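PDB 3T0P: DNA polymerase III, beta subunit from Eubacterium rectale, which probably serves as a sliding clamp, a ring-shaped head-to-tail homodimer that encircles DNA and tethers DNA polymerases to it for processive synthesis. Local coordinates for residues 279-284 / 295-300; 265-270 / 303-308; 283-288 / 318-323. All coordinates share one frame; numbering follows the deposited sequence.

Contact 1. Residues 279-284 / 295-300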
ATOM      1  N   ASP B 279     -20.639  -6.152 -12.219  1.00 92.71           N
ATOM      2  CA  ASP B 279     -21.964  -5.540 -12.061  1.00 92.25           C
ATOM      3  C   ASP B 279     -21.888  -4.034 -12.291  1.00 91.29           C
ATOM      4  O   ASP B 279     -20.871  -3.385 -12.001  1.00 90.95           O
ATOM      5  CB  ASP B 279     -22.525  -5.825 -10.646  1.00 94.62           C
ATOM      6  CG  ASP B 279     -23.947  -6.376 -10.577  1.00111.76           C
ATOM      7  OD1 ASP B 279     -24.779  -6.005 -11.441  1.00114.28           O
ATOM      8  OD2 ASP B 279     -24.244  -7.148  -9.631  1.00118.90           O
ATOM      9  N   LYS B 280     -22.969  -3.483 -12.810  1.00 83.72           N
ATOM     10  CA  LYS B 280     -23.102  -2.054 -13.049  1.00 81.09           C
ATOM     11  C   LYS B 280     -24.549  -1.685 -12.739  1.00 78.16           C
ATOM     12  O   LYS B 280     -25.386  -1.628 -13.646  1.00 80.16           O
ATOM     13  CB  LYS B 280     -22.685  -1.686 -14.487  1.00 84.37           C
ATOM     14  N   LYS B 281     -24.857  -1.511 -11.436  1.00 65.26           N
ATOM     15  CA  LYS B 281     -26.207  -1.171 -10.995  1.00 60.21           C
ATOM     16  C   LYS B 281     -26.261   0.307 -10.575  1.00 53.74           C
ATOM     17  O   LYS B 281     -25.345   0.790  -9.920  1.00 49.42           O
ATOM     18  CB  LYS B 281     -26.671  -2.100  -9.849  1.00 60.65           C
ATOM     19  CG  LYS B 281     -26.879  -3.566 -10.248  1.00 64.79           C
ATOM     20  CD  LYS B 281     -28.305  -3.827 -10.732  1.00 72.87           C
ATOM     21  CE  LYS B 281     -28.489  -5.239 -11.234  1.00 83.30           C
ATOM     22  NZ  LYS B 281     -29.312  -6.068 -10.309  1.00 93.44           N
ATOM     23  N   PRO B 282     -27.297   1.077 -10.954  1.00 48.34           N
ATOM     24  CA  PRO B 282     -27.359   2.459 -10.462  1.00 46.16           C
ATOM     25  C   PRO B 282     -27.885   2.544  -9.021  1.00 45.23           C
ATOM     26  O   PRO B 282     -28.525   1.620  -8.540  1.00 43.93           O
ATOM     27  CB  PRO B 282     -28.324   3.131 -11.425  1.00 48.71           C
ATOM     28  CG  PRO B 282     -29.209   2.029 -11.923  1.00 54.78           C
ATOM     29  CD  PRO B 282     -28.497   0.720 -11.745  1.00 50.21           C
ATOM     30  N   ILE B 283     -27.554   3.624  -8.321  1.00 41.05           N
ATOM     31  CA  ILE B 283     -28.145   3.928  -7.030  1.00 40.38           C
ATOM     32  C   ILE B 283     -29.429   4.735  -7.376  1.00 44.44           C
ATOM     33  O   ILE B 283     -29.363   5.632  -8.229  1.00 41.89           O
ATOM     34  CB  ILE B 283     -27.161   4.645  -6.050  1.00 42.94           C
ATOM     35  CG1 ILE B 283     -27.819   4.763  -4.664  1.00 44.14           C
ATOM     36  CG2 ILE B 283     -26.676   6.016  -6.592  1.00 43.45           C
ATOM     37  CD1 ILE B 283     -26.970   4.722  -3.578  1.00 49.94           C
ATOM     38  N   ILE B 284     -30.585   4.344  -6.815  1.00 42.48           N
ATOM     39  CA  ILE B 284     -31.877   5.018  -7.052  1.00 43.31           C
ATOM     40  C   ILE B 284     -32.184   5.965  -5.890  1.00 46.32           C
ATOM     41  O   ILE B 284     -32.165   5.526  -4.746  1.00 44.37           O
ATOM     42  CB  ILE B 284     -33.047   4.026  -7.260  1.00 48.27           C
ATOM     43  CG1 ILE B 284     -32.760   2.941  -8.324  1.00 49.63           C
ATOM     44  CG2 ILE B 284     -34.393   4.748  -7.503  1.00 51.28           C
ATOM     45  CD1 ILE B 284     -32.435   3.395  -9.679  1.00 54.17           C
ATOM     46  N   ARG B 295     -31.696   3.464  -2.742  1.00 43.43           N
ATOM     47  CA  ARG B 295     -31.763   2.008  -2.904  1.00 43.15           C
ATOM     48  C   ARG B 295     -30.792   1.509  -3.947  1.00 44.49           C
ATOM     49  O   ARG B 295     -30.520   2.193  -4.957  1.00 42.25           O
ATOM     50  CB  ARG B 295     -33.164   1.535  -3.325  1.00 40.75           C
ATOM     51  CG  ARG B 295     -34.273   1.852  -2.354  1.00 54.05           C
ATOM     52  CD  ARG B 295     -35.643   1.478  -2.892  1.00 57.07           C
ATOM     53  NE  ARG B 295     -35.961   2.183  -4.137  1.00 71.72           N
ATOM     54  CZ  ARG B 295     -37.157   2.177  -4.717  1.00 97.88           C
ATOM     55  NH1 ARG B 295     -38.171   1.529  -4.156  1.00 90.56           N
ATOM     56  NH2 ARG B 295     -37.353   2.834  -5.854  1.00 90.42           N
ATOM     57  N   ILE B 296     -30.347   0.271  -3.728  1.00 38.88           N
ATOM     58  CA  ILE B 296     -29.556  -0.469  -4.661  1.00 39.45           C
ATOM     59  C   ILE B 296     -29.896  -1.913  -4.417  1.00 45.61           C
ATOM     60  O   ILE B 296     -30.219  -2.290  -3.288  1.00 45.06           O
ATOM     61  CB  ILE B 296     -28.032  -0.131  -4.579  1.00 42.23           C
ATOM     62  CG1 ILE B 296     -27.318  -0.451  -5.903  1.00 42.44           C
ATOM     63  CG2 ILE B 296     -27.328  -0.768  -3.347  1.00 42.00           C
ATOM     64  CD1 ILE B 296     -25.972   0.340  -6.088  1.00 43.35           C
ATOM     65  N   ASN B 297     -29.864  -2.719  -5.468  1.00 45.43           N
ATOM     66  CA  ASN B 297     -30.070  -4.172  -5.344  1.00 47.80           C
ATOM     67  C   ASN B 297     -29.172  -4.861  -6.362  1.00 54.14           C
ATOM     68  O   ASN B 297     -28.896  -4.297  -7.422  1.00 54.56           O
ATOM     69  CB  ASN B 297     -31.539  -4.581  -5.504  1.00 50.73           C
ATOM     70  CG  ASN B 297     -32.076  -4.199  -6.824  1.00 87.50           C
ATOM     71  OD1 ASN B 297     -31.938  -4.940  -7.804  1.00 85.37           O
ATOM     72  ND2 ASN B 297     -32.589  -2.978  -6.895  1.00 90.15           N
ATOM     73  N   SER B 298     -28.674  -6.043  -6.016  1.00 51.30           N
ATOM     74  CA  SER B 298     -27.812  -6.866  -6.860  1.00 50.96           C
ATOM     75  C   SER B 298     -28.025  -8.333  -6.517  1.00 54.45           C
ATOM     76  O   SER B 298     -28.907  -8.652  -5.719  1.00 51.67           O
ATOM     77  CB  SER B 298     -26.346  -6.458  -6.698  1.00 52.81           C
ATOM     78  OG  SER B 298     -25.789  -6.865  -5.455  1.00 60.20           O
ATOM     79  N   PHE B 299     -27.213  -9.228  -7.110  1.00 56.59           N
ATOM     80  CA  PHE B 299     -27.247 -10.663  -6.800  1.00 58.96           C
ATOM     81  C   PHE B 299     -26.798 -10.906  -5.354  1.00 60.74           C
ATOM     82  O   PHE B 299     -27.270 -11.847  -4.737  1.00 60.55           O
ATOM     83  CB  PHE B 299     -26.388 -11.465  -7.786  1.00 62.06           C
ATOM     84  CG  PHE B 299     -26.986 -11.452  -9.172  1.00 65.62           C
ATOM     85  CD1 PHE B 299     -28.173 -12.133  -9.444  1.00 70.52           C
ATOM     86  CD2 PHE B 299     -26.390 -10.728 -10.197  1.00 68.85           C
ATOM     87  CE1 PHE B 299     -28.745 -12.095 -10.719  1.00 72.37           C
ATOM     88  CE2 PHE B 299     -26.964 -10.690 -11.476  1.00 72.76           C
ATOM     89  CZ  PHE B 299     -28.133 -11.376 -11.727  1.00 71.80           C
ATOM     90  N   ILE B 300     -25.940 -10.023  -4.804  1.00 56.42           N
ATOM     91  CA  ILE B 300     -25.436 -10.115  -3.423  1.00 56.40           C
ATOM     92  C   ILE B 300     -26.561  -9.798  -2.400  1.00 61.16           C
ATOM     93  O   ILE B 300     -26.611 -10.419  -1.342  1.00 63.01           O
ATOM     94  CB  ILE B 300     -24.218  -9.197  -3.228  1.00 58.28           C
ATOM     95  CG1 ILE B 300     -23.052  -9.657  -4.111  1.00 58.05           C
ATOM     96  CG2 ILE B 300     -23.804  -9.145  -1.768  1.00 60.85           C
ATOM     97  CD1 ILE B 300     -21.980  -8.641  -4.333  1.00 57.72           C
TER
HETATM   98  O   HOH W   1     -30.203  -0.827  -8.372  1.00 56.64           O

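Contact 2. Residues 265-270 / 303-308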
ATOM      1  N   LEU B 265     -22.377  11.004   1.138  1.00 36.79           N
ATOM      2  CA  LEU B 265     -21.155  10.268   0.783  1.00 35.29           C
ATOM      3  C   LEU B 265     -21.113   8.890   1.470  1.00 37.44           C
ATOM      4  O   LEU B 265     -20.916   7.871   0.778  1.00 35.72           O
ATOM      5  CB  LEU B 265     -19.886  11.092   1.144  1.00 33.96           C
ATOM      6  CG  LEU B 265     -18.521  10.406   0.909  1.00 37.07           C
ATOM      7  CD1 LEU B 265     -18.406   9.840  -0.543  1.00 35.54           C
ATOM      8  CD2 LEU B 265     -17.384  11.356   1.213  1.00 35.84           C
ATOM      9  N   ASP B 266     -21.339   8.842   2.795  1.00 33.02           N
ATOM     10  CA  ASP B 266     -21.295   7.528   3.506  1.00 33.98           C
ATOM     11  C   ASP B 266     -22.355   6.540   3.004  1.00 39.68           C
ATOM     12  O   ASP B 266     -22.084   5.344   2.897  1.00 37.56           O
ATOM     13  CB  ASP B 266     -21.435   7.710   5.012  1.00 35.85           C
ATOM     14  CG  ASP B 266     -20.188   8.305   5.657  1.00 55.45           C
ATOM     15  OD1 ASP B 266     -19.151   8.469   4.936  1.00 55.86           O
ATOM     16  OD2 ASP B 266     -20.251   8.647   6.869  1.00 63.15           O
ATOM     17  N   CYS B 267     -23.539   7.043   2.653  1.00 38.42           N
ATOM     18  CA  CYS B 267     -24.597   6.189   2.183  1.00 40.49           C
ATOM     19  C   CYS B 267     -24.302   5.612   0.790  1.00 39.96           C
ATOM     20  O   CYS B 267     -24.542   4.436   0.560  1.00 37.38           O
ATOM     21  CB  CYS B 267     -25.919   6.940   2.181  1.00 44.85           C
ATOM     22  SG  CYS B 267     -27.202   6.087   1.245  1.00 51.24           S
ATOM     23  N   ILE B 268     -23.840   6.456  -0.154  1.00 37.51           N
ATOM     24  CA  ILE B 268     -23.534   6.026  -1.514  1.00 37.40           C
ATOM     25  C   ILE B 268     -22.347   5.048  -1.474  1.00 42.40           C
ATOM     26  O   ILE B 268     -22.342   4.037  -2.188  1.00 41.89           O
ATOM     27  CB  ILE B 268     -23.296   7.227  -2.459  1.00 40.28           C
ATOM     28  CG1 ILE B 268     -24.545   8.145  -2.455  1.00 41.03           C
ATOM     29  CG2 ILE B 268     -22.999   6.718  -3.872  1.00 42.03           C
ATOM     30  CD1 ILE B 268     -24.530   9.372  -3.402  1.00 46.87           C
ATOM     31  N   ASP B 269     -21.390   5.306  -0.591  1.00 40.49           N
ATOM     32  CA  ASP B 269     -20.244   4.423  -0.423  1.00 40.68           C
ATOM     33  C   ASP B 269     -20.718   3.039   0.106  1.00 45.31           C
ATOM     34  O   ASP B 269     -20.281   2.019  -0.420  1.00 46.08           O
ATOM     35  CB  ASP B 269     -19.224   5.091   0.500  1.00 43.70           C
ATOM     36  CG  ASP B 269     -17.953   4.304   0.748  1.00 63.37           C
ATOM     37  OD1 ASP B 269     -17.297   3.902  -0.250  1.00 65.58           O
ATOM     38  OD2 ASP B 269     -17.578   4.150   1.935  1.00 70.04           O
ATOM     39  N   ARG B 270     -21.655   3.007   1.068  1.00 42.15           N
ATOM     40  CA  ARG B 270     -22.242   1.754   1.605  1.00 43.32           C
ATOM     41  C   ARG B 270     -22.882   0.937   0.485  1.00 47.51           C
ATOM     42  O   ARG B 270     -22.667  -0.251   0.397  1.00 48.56           O
ATOM     43  CB  ARG B 270     -23.344   2.051   2.644  1.00 45.00           C
ATOM     44  CG  ARG B 270     -22.831   2.204   4.030  1.00 52.79           C
ATOM     45  CD  ARG B 270     -23.960   2.238   5.053  1.00 46.53           C
ATOM     46  NE  ARG B 270     -24.562   3.562   5.170  1.00 43.72           N
ATOM     47  CZ  ARG B 270     -24.040   4.582   5.848  1.00 53.96           C
ATOM     48  NH1 ARG B 270     -22.869   4.455   6.456  1.00 41.81           N
ATOM     49  NH2 ARG B 270     -24.677   5.744   5.903  1.00 37.07           N
HETATM   50  N   MSE B 303     -30.058  -2.860  -0.423  1.00 40.98           N
HETATM   51  CA  MSE B 303     -29.877  -1.837   0.577  1.00 40.29           C
HETATM   52  C   MSE B 303     -30.974  -0.793   0.445  1.00 45.07           C
HETATM   53  O   MSE B 303     -31.340  -0.411  -0.658  1.00 43.63           O
HETATM   54  CB  MSE B 303     -28.499  -1.183   0.476  1.00 41.29           C
HETATM   55  CG  MSE B 303     -28.193  -0.250   1.658  1.00 48.94           C
HETATM   56 SE   MSE B 303     -26.946   1.229   1.215  0.75 55.85          SE
HETATM   57  CE  MSE B 303     -28.186   2.244  -0.059  1.00 52.72           C
ATOM     58  N   ASN B 304     -31.462  -0.306   1.581  1.00 42.77           N
ATOM     59  CA  ASN B 304     -32.398   0.798   1.652  1.00 42.73           C
ATOM     60  C   ASN B 304     -31.904   1.776   2.726  1.00 44.79           C
ATOM     61  O   ASN B 304     -31.600   1.350   3.841  1.00 46.20           O
ATOM     62  CB  ASN B 304     -33.817   0.284   1.948  1.00 46.82           C
ATOM     63  CG  ASN B 304     -34.842   1.367   1.773  1.00 71.78           C
ATOM     64  OD1 ASN B 304     -35.285   1.635   0.666  1.00 71.87           O
ATOM     65  ND2 ASN B 304     -35.168   2.080   2.843  1.00 64.63           N
ATOM     66  N   GLU B 305     -31.808   3.061   2.404  1.00 38.01           N
ATOM     67  CA  GLU B 305     -31.364   4.064   3.374  1.00 37.63           C
ATOM     68  C   GLU B 305     -32.163   5.354   3.229  1.00 43.28           C
ATOM     69  O   GLU B 305     -32.409   5.785   2.111  1.00 41.87           O
ATOM     70  CB  GLU B 305     -29.850   4.380   3.198  1.00 37.33           C
ATOM     71  CG  GLU B 305     -29.322   5.283   4.306  1.00 47.14           C
ATOM     72  CD  GLU B 305     -27.824   5.317   4.566  1.00 74.36           C
ATOM     73  OE1 GLU B 305     -27.094   4.439   4.040  1.00 54.31           O
ATOM     74  OE2 GLU B 305     -27.380   6.244   5.287  1.00 67.82           O
ATOM     75  N   ASP B 306     -32.483   6.004   4.358  1.00 43.17           N
ATOM     76  CA  ASP B 306     -33.184   7.289   4.394  1.00 44.82           C
ATOM     77  C   ASP B 306     -32.262   8.372   4.933  1.00 45.84           C
ATOM     78  O   ASP B 306     -31.586   8.158   5.917  1.00 45.04           O
ATOM     79  CB  ASP B 306     -34.474   7.208   5.242  1.00 48.40           C
ATOM     80  CG  ASP B 306     -35.552   6.289   4.694  1.00 66.35           C
ATOM     81  OD1 ASP B 306     -35.954   6.472   3.522  1.00 68.41           O
ATOM     82  OD2 ASP B 306     -36.028   5.417   5.451  1.00 77.57           O
ATOM     83  N   ILE B 307     -32.221   9.526   4.278  1.00 41.94           N
ATOM     84  CA  ILE B 307     -31.430  10.669   4.726  1.00 41.37           C
ATOM     85  C   ILE B 307     -32.375  11.856   4.841  1.00 46.98           C
ATOM     86  O   ILE B 307     -33.150  12.113   3.920  1.00 44.45           O
ATOM     87  CB  ILE B 307     -30.216  10.985   3.797  1.00 42.87           C
ATOM     88  CG1 ILE B 307     -29.340   9.730   3.544  1.00 41.88           C
ATOM     89  CG2 ILE B 307     -29.362  12.148   4.363  1.00 44.03           C
ATOM     90  CD1 ILE B 307     -28.132   9.983   2.571  1.00 47.18           C
ATOM     91  N   ASP B 308     -32.308  12.579   5.972  1.00 46.79           N
ATOM     92  CA  ASP B 308     -33.072  13.809   6.193  1.00 47.86           C
ATOM     93  C   ASP B 308     -32.561  14.904   5.254  1.00 49.49           C
ATOM     94  O   ASP B 308     -31.353  15.107   5.156  1.00 46.77           O
ATOM     95  CB  ASP B 308     -32.919  14.283   7.651  1.00 51.42           C
ATOM     96  CG  ASP B 308     -33.578  13.442   8.719  1.00 71.44           C
ATOM     97  OD1 ASP B 308     -34.339  12.507   8.366  1.00 72.31           O
ATOM     98  OD2 ASP B 308     -33.362  13.734   9.915  1.00 86.98           O
TER

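Contact 3. Residues 283-288 / 318-323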
ATOM      1  N   ILE B 283     -27.554   3.624  -8.321  1.00 41.05           N
ATOM      2  CA  ILE B 283     -28.145   3.928  -7.030  1.00 40.38           C
ATOM      3  C   ILE B 283     -29.429   4.735  -7.376  1.00 44.44           C
ATOM      4  O   ILE B 283     -29.363   5.632  -8.229  1.00 41.89           O
ATOM      5  CB  ILE B 283     -27.161   4.645  -6.050  1.00 42.94           C
ATOM      6  CG1 ILE B 283     -27.819   4.763  -4.664  1.00 44.14           C
ATOM      7  CG2 ILE B 283     -26.676   6.016  -6.592  1.00 43.45           C
ATOM      8  CD1 ILE B 283     -26.970   4.722  -3.578  1.00 49.94           C
ATOM      9  N   ILE B 284     -30.585   4.344  -6.815  1.00 42.48           N
ATOM     10  CA  ILE B 284     -31.877   5.018  -7.052  1.00 43.31           C
ATOM     11  C   ILE B 284     -32.184   5.965  -5.890  1.00 46.32           C
ATOM     12  O   ILE B 284     -32.165   5.526  -4.746  1.00 44.37           O
ATOM     13  CB  ILE B 284     -33.047   4.026  -7.260  1.00 48.27           C
ATOM     14  CG1 ILE B 284     -32.760   2.941  -8.324  1.00 49.63           C
ATOM     15  CG2 ILE B 284     -34.393   4.748  -7.503  1.00 51.28           C
ATOM     16  CD1 ILE B 284     -32.435   3.395  -9.679  1.00 54.17           C
HETATM   17  N   MSE B 285     -32.444   7.258  -6.185  1.00 43.51           N
HETATM   18  CA  MSE B 285     -32.837   8.255  -5.193  1.00 43.75           C
HETATM   19  C   MSE B 285     -34.337   8.587  -5.340  1.00 46.26           C
HETATM   20  O   MSE B 285     -34.796   8.852  -6.447  1.00 45.58           O
HETATM   21  CB  MSE B 285     -32.040   9.562  -5.328  1.00 46.90           C
HETATM   22  CG  MSE B 285     -30.526   9.465  -5.071  1.00 55.71           C
HETATM   23 SE   MSE B 285     -29.742  11.277  -5.436  0.75 66.55          SE
HETATM   24  CE  MSE B 285     -27.829  10.906  -4.969  1.00 61.94           C
ATOM     25  N   ASN B 286     -35.085   8.556  -4.235  1.00 42.13           N
ATOM     26  CA  ASN B 286     -36.493   8.955  -4.204  0.50 42.16           C
ATOM     27  C   ASN B 286     -36.548  10.155  -3.249  1.00 46.50           C
ATOM     28  O   ASN B 286     -36.378  10.021  -2.027  1.00 44.41           O
ATOM     29  CB  ASN B 286     -37.410   7.805  -3.809  0.50 37.30           C
ATOM     30  CG  ASN B 286     -37.785   6.868  -4.938  0.50 48.01           C
ATOM     31  OD1 ASN B 286     -37.033   5.973  -5.316  0.50 39.22           O
ATOM     32  ND2 ASN B 286     -39.014   6.967  -5.424  0.50 35.01           N
ATOM     33  N   ILE B 287     -36.647  11.334  -3.832  1.00 43.03           N
ATOM     34  CA  ILE B 287     -36.644  12.580  -3.097  1.00 43.10           C
ATOM     35  C   ILE B 287     -38.089  13.035  -2.869  1.00 49.23           C
ATOM     36  O   ILE B 287     -38.838  13.238  -3.814  1.00 51.20           O
ATOM     37  CB  ILE B 287     -35.798  13.630  -3.863  1.00 45.85           C
ATOM     38  CG1 ILE B 287     -34.286  13.268  -3.807  1.00 45.55           C
ATOM     39  CG2 ILE B 287     -36.056  15.039  -3.320  1.00 46.60           C
ATOM     40  CD1 ILE B 287     -33.477  13.848  -4.914  1.00 49.71           C
ATOM     41  N   THR B 288     -38.472  13.160  -1.611  1.00 46.69           N
ATOM     42  CA  THR B 288     -39.794  13.642  -1.187  1.00 48.46           C
ATOM     43  C   THR B 288     -39.516  14.726  -0.144  1.00 52.55           C
ATOM     44  O   THR B 288     -38.340  14.966   0.156  1.00 50.56           O
ATOM     45  CB  THR B 288     -40.678  12.479  -0.678  1.00 57.60           C
ATOM     46  OG1 THR B 288     -40.060  11.846   0.454  1.00 56.62           O
ATOM     47  CG2 THR B 288     -40.991  11.446  -1.767  1.00 53.07           C
ATOM     48  N   ILE B 318     -34.754   9.506  -9.280  1.00 39.72           N
ATOM     49  CA  ILE B 318     -33.666   9.632 -10.255  1.00 39.94           C
ATOM     50  C   ILE B 318     -32.560   8.603  -9.945  1.00 44.88           C
ATOM     51  O   ILE B 318     -32.281   8.320  -8.783  1.00 44.83           O
ATOM     52  CB  ILE B 318     -33.148  11.120 -10.254  1.00 41.92           C
ATOM     53  CG1 ILE B 318     -32.130  11.401 -11.368  1.00 41.83           C
ATOM     54  CG2 ILE B 318     -32.653  11.615  -8.867  1.00 41.19           C
ATOM     55  CD1 ILE B 318     -31.894  12.971 -11.649  1.00 36.16           C
ATOM     56  N   GLY B 319     -31.937   8.062 -10.985  1.00 41.67           N
ATOM     57  CA  GLY B 319     -30.864   7.084 -10.818  1.00 39.07           C
ATOM     58  C   GLY B 319     -29.509   7.588 -11.277  1.00 40.48           C
ATOM     59  O   GLY B 319     -29.424   8.429 -12.178  1.00 37.45           O
ATOM     60  N   PHE B 320     -28.441   7.074 -10.661  1.00 38.27           N
ATOM     61  CA  PHE B 320     -27.070   7.475 -10.977  1.00 39.76           C
ATOM     62  C   PHE B 320     -26.072   6.375 -10.810  1.00 43.81           C
ATOM     63  O   PHE B 320     -26.257   5.476  -9.980  1.00 41.98           O
ATOM     64  CB  PHE B 320     -26.597   8.591 -10.015  1.00 42.00           C
ATOM     65  CG  PHE B 320     -27.331   9.904 -10.078  1.00 45.54           C
ATOM     66  CD1 PHE B 320     -26.978  10.876 -11.022  1.00 48.61           C
ATOM     67  CD2 PHE B 320     -28.347  10.194  -9.172  1.00 46.95           C
ATOM     68  CE1 PHE B 320     -27.665  12.092 -11.084  1.00 50.32           C
ATOM     69  CE2 PHE B 320     -29.013  11.422  -9.219  1.00 50.62           C
ATOM     70  CZ  PHE B 320     -28.672  12.359 -10.179  1.00 49.59           C
ATOM     71  N   ASN B 321     -24.934   6.534 -11.491  1.00 42.68           N
ATOM     72  CA  ASN B 321     -23.756   5.689 -11.270  1.00 41.09           C
ATOM     73  C   ASN B 321     -23.168   6.168  -9.938  1.00 42.75           C
ATOM     74  O   ASN B 321     -22.811   7.355  -9.830  1.00 40.18           O
ATOM     75  CB  ASN B 321     -22.770   5.823 -12.419  1.00 40.44           C
ATOM     76  CG  ASN B 321     -21.551   4.944 -12.329  1.00 55.61           C
ATOM     77  OD1 ASN B 321     -21.145   4.454 -11.261  1.00 51.96           O
ATOM     78  ND2 ASN B 321     -20.931   4.728 -13.469  1.00 50.93           N
ATOM     79  N   PRO B 322     -23.150   5.300  -8.892  1.00 40.63           N
ATOM     80  CA  PRO B 322     -22.667   5.750  -7.567  1.00 40.23           C
ATOM     81  C   PRO B 322     -21.260   6.366  -7.584  1.00 43.30           C
ATOM     82  O   PRO B 322     -21.015   7.346  -6.852  1.00 42.13           O
ATOM     83  CB  PRO B 322     -22.698   4.477  -6.701  1.00 41.56           C
ATOM     84  CG  PRO B 322     -23.029   3.358  -7.601  1.00 45.54           C
ATOM     85  CD  PRO B 322     -23.580   3.883  -8.872  1.00 42.11           C
ATOM     86  N   LYS B 323     -20.369   5.838  -8.450  1.00 39.14           N
ATOM     87  CA  LYS B 323     -18.972   6.284  -8.591  1.00 40.15           C
ATOM     88  C   LYS B 323     -18.847   7.819  -8.818  1.00 43.79           C
ATOM     89  O   LYS B 323     -18.018   8.471  -8.176  1.00 42.81           O
ATOM     90  CB  LYS B 323     -18.302   5.539  -9.750  1.00 44.74           C
ATOM     91  CG  LYS B 323     -16.835   5.900  -9.989  1.00 62.05           C
ATOM     92  CD  LYS B 323     -16.354   5.440 -11.372  1.00 69.71           C
ATOM     93  CE  LYS B 323     -14.860   5.595 -11.520  1.00 84.16           C
ATOM     94  NZ  LYS B 323     -14.421   7.018 -11.468  1.00 97.05           N
TER

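Contact 1. Residues 279-284 / 295-300
Lys-281 lies across Asn-297 at roughly a right angle, just where two neighbouring antiparallel strands have parted. With CG turned beside its own backbone N (chi1 -67°), the lysine chain crosses over the backbone carbonyl of Asn-297. CB stands 4.0 Å from Asn-297 O, CG comes closer, and Lys-281 CD reaches 3.4 Å from the same oxygen. CE then draws back a little, and NZ ends 3.4 Å from Asn-297 O, a weak hydrogen bond, with the side-chain OD1 of Asn-297 slightly farther off. The oxygen thus meets the whole length of the lysine chain, mostly its methylenes. The Phe-299 ring is too distant from the ammonium for more than a weak cation-pi attraction.

The firm grip is at the other end, where Ile-284 and Arg-295 form an antiparallel hydrogen-bonded pair. Ile-284 N gives a nearly straight bond of 2.8 Å to Arg-295 O, and Arg-295 N returns one to Ile-284 O. On that face Ile-284 CG2 sits 3.9 Å from Arg-295 NH2, at the edge of the guanidinium and in its plane. Two residues from that pair on each chain, a water donates to Pro-282 O and takes only a weak bond from Asn-297 N, a loose link where the chains separate. Beyond it Ser-298 OG closes an ST turn onto Ile-300 N and is also bonded to Leu-274 O.

This is the open end of the hairpin formed by strands 283-288 and 291-297. Strand 316-320 flanks it beside Ile-283, strand 302-308 beside Ile-296, and both isoleucines rest on Ala-271 of helix 261-272.

Contact 2. Residues 265-270 / 303-308
A buried salt bridge between Arg-270 and Glu-305, set among apolar side chains, ties helix 261-272 to strand 302-308, which lies at the edge of its sheet within this chain. Helix and strand run almost exactly antiparallel, at 175°, with their axes 9.8 Å apart. The arginine grips the carboxylate side-on with two nitrogens. Arg-270 NE donates to Glu-305 OE1 at 2.9 Å, and Arg-270 NH2 donates to Glu-305 OE2 at 2.8 Å, meeting the syn lone pair of that oxygen. The two flat groups are only 26° from coplanar, and the paired bonds fix the rotation of both. An extended glutamate chain, CG anti to the backbone N (chi1 -173°), carries the acid straight off the strand, while the arginine bends at chi3 to meet it crosswise. One face of the guanidinium is roofed by Asp-266 O, a turn back along the helix.

Helices laid on antiparallel sheets in this way are the building plan of the DNA clamp fold, and here the strand is also part of the dimer interface. Met-303, Asn-304 and Glu-305 pair with a strand of the second subunit, so the sheet runs on into that chain. Arg-270 NH1 is bonded to Lys-81 O of the second subunit, making the same guanidinium a link within the chain and between chains.

Beside the ion pair, Cys-267 SG lies 3.2 Å from Glu-305 OE1. Ile-307 puts CD1 against Cys-267 CB at 3.8 Å on one flank. On the other, selenomethionine Met-303 rests its SE 4.0 Å from Arg-270 CB, and its bend at chi3 brings CE to within 4.2 Å of Cys-267 SG.

Contact 3. Residues 283-288 / 318-323
Met-285 and Phe-320 meet on the helix-covered face of an antiparallel sheet of the C-terminal clamp domain, four strands of it from this chain, where strand 283-288 lies next to strand 316-320. Three residue pairs set the ladder: Ile-283 with Phe-320 and Met-285 with Ile-318 are hydrogen-bonded, and Ile-284 with Gly-319 between them is non-hydrogen-bonded. Four backbone bonds result, the straightest from Met-285 N to Ile-318 O at 2.8 Å and 172°.

The tight side is the one carrying Ile-283, Met-285, Ile-318 and Phe-320. Selenomethionine Met-285 extends its chain fully beyond CG and lays SE 3.9 Å from Phe-320 CE2, an oblique Met-aromatic contact in which the two side chains cross at about a right angle. Phe-325 of helix 322-329 meets the same phenyl ring edge-to-face, and Ile-268 of helix 261-272 packs on Met-285. Nearer the strand, Met-285 CB touches Ile-318 CG2 at 4.1 Å. Ile-283 CG2, held between its backbone N and carbonyl carbon, points at Phe-320 O, 3.5 Å away, and also reaches the Pro-322 ring.

The face carrying Ile-284 is looser. Opposite it Gly-319 has no side chain, and the strands draw in to 4.4 Å between the CA atoms of Ile-284 and Gly-319; Ile-284 CD1 then lies 4.2 Å from Gly-319 CA. Phe-366 and Met-317 also touch this partly exposed isoleucine.

Past Phe-320 the chain turns straight into helix 322-329, with Asn-321 as its N-cap. Asn-321 OD1 accepts from Lys-323 N at 3.2 Å, the donor standing 38° out of the amide's carbonyl plane.

Overall arrangement
All three contacts belong to one sheet of the C-terminal domain and the helices packed on it. Contacts 1 and 3 share Ile-283 and Ile-284 on strand 283-288, and their centres are 11 Å apart; contact 1 pairs that strand with 291-297, contact 3 with 316-320. Contact 2 reaches the far strand, 302-308, which follows 291-297 and joins it through Met-303 N to Ile-296 O at 2.9 Å. Ile-268 connects contacts 2 and 3, centred 10 Å apart, with its CG2 3.6 Å from Pro-322 CB. Contact 2 lies at the subunit interface of the ring, whereas the second subunit does not touch contact 3.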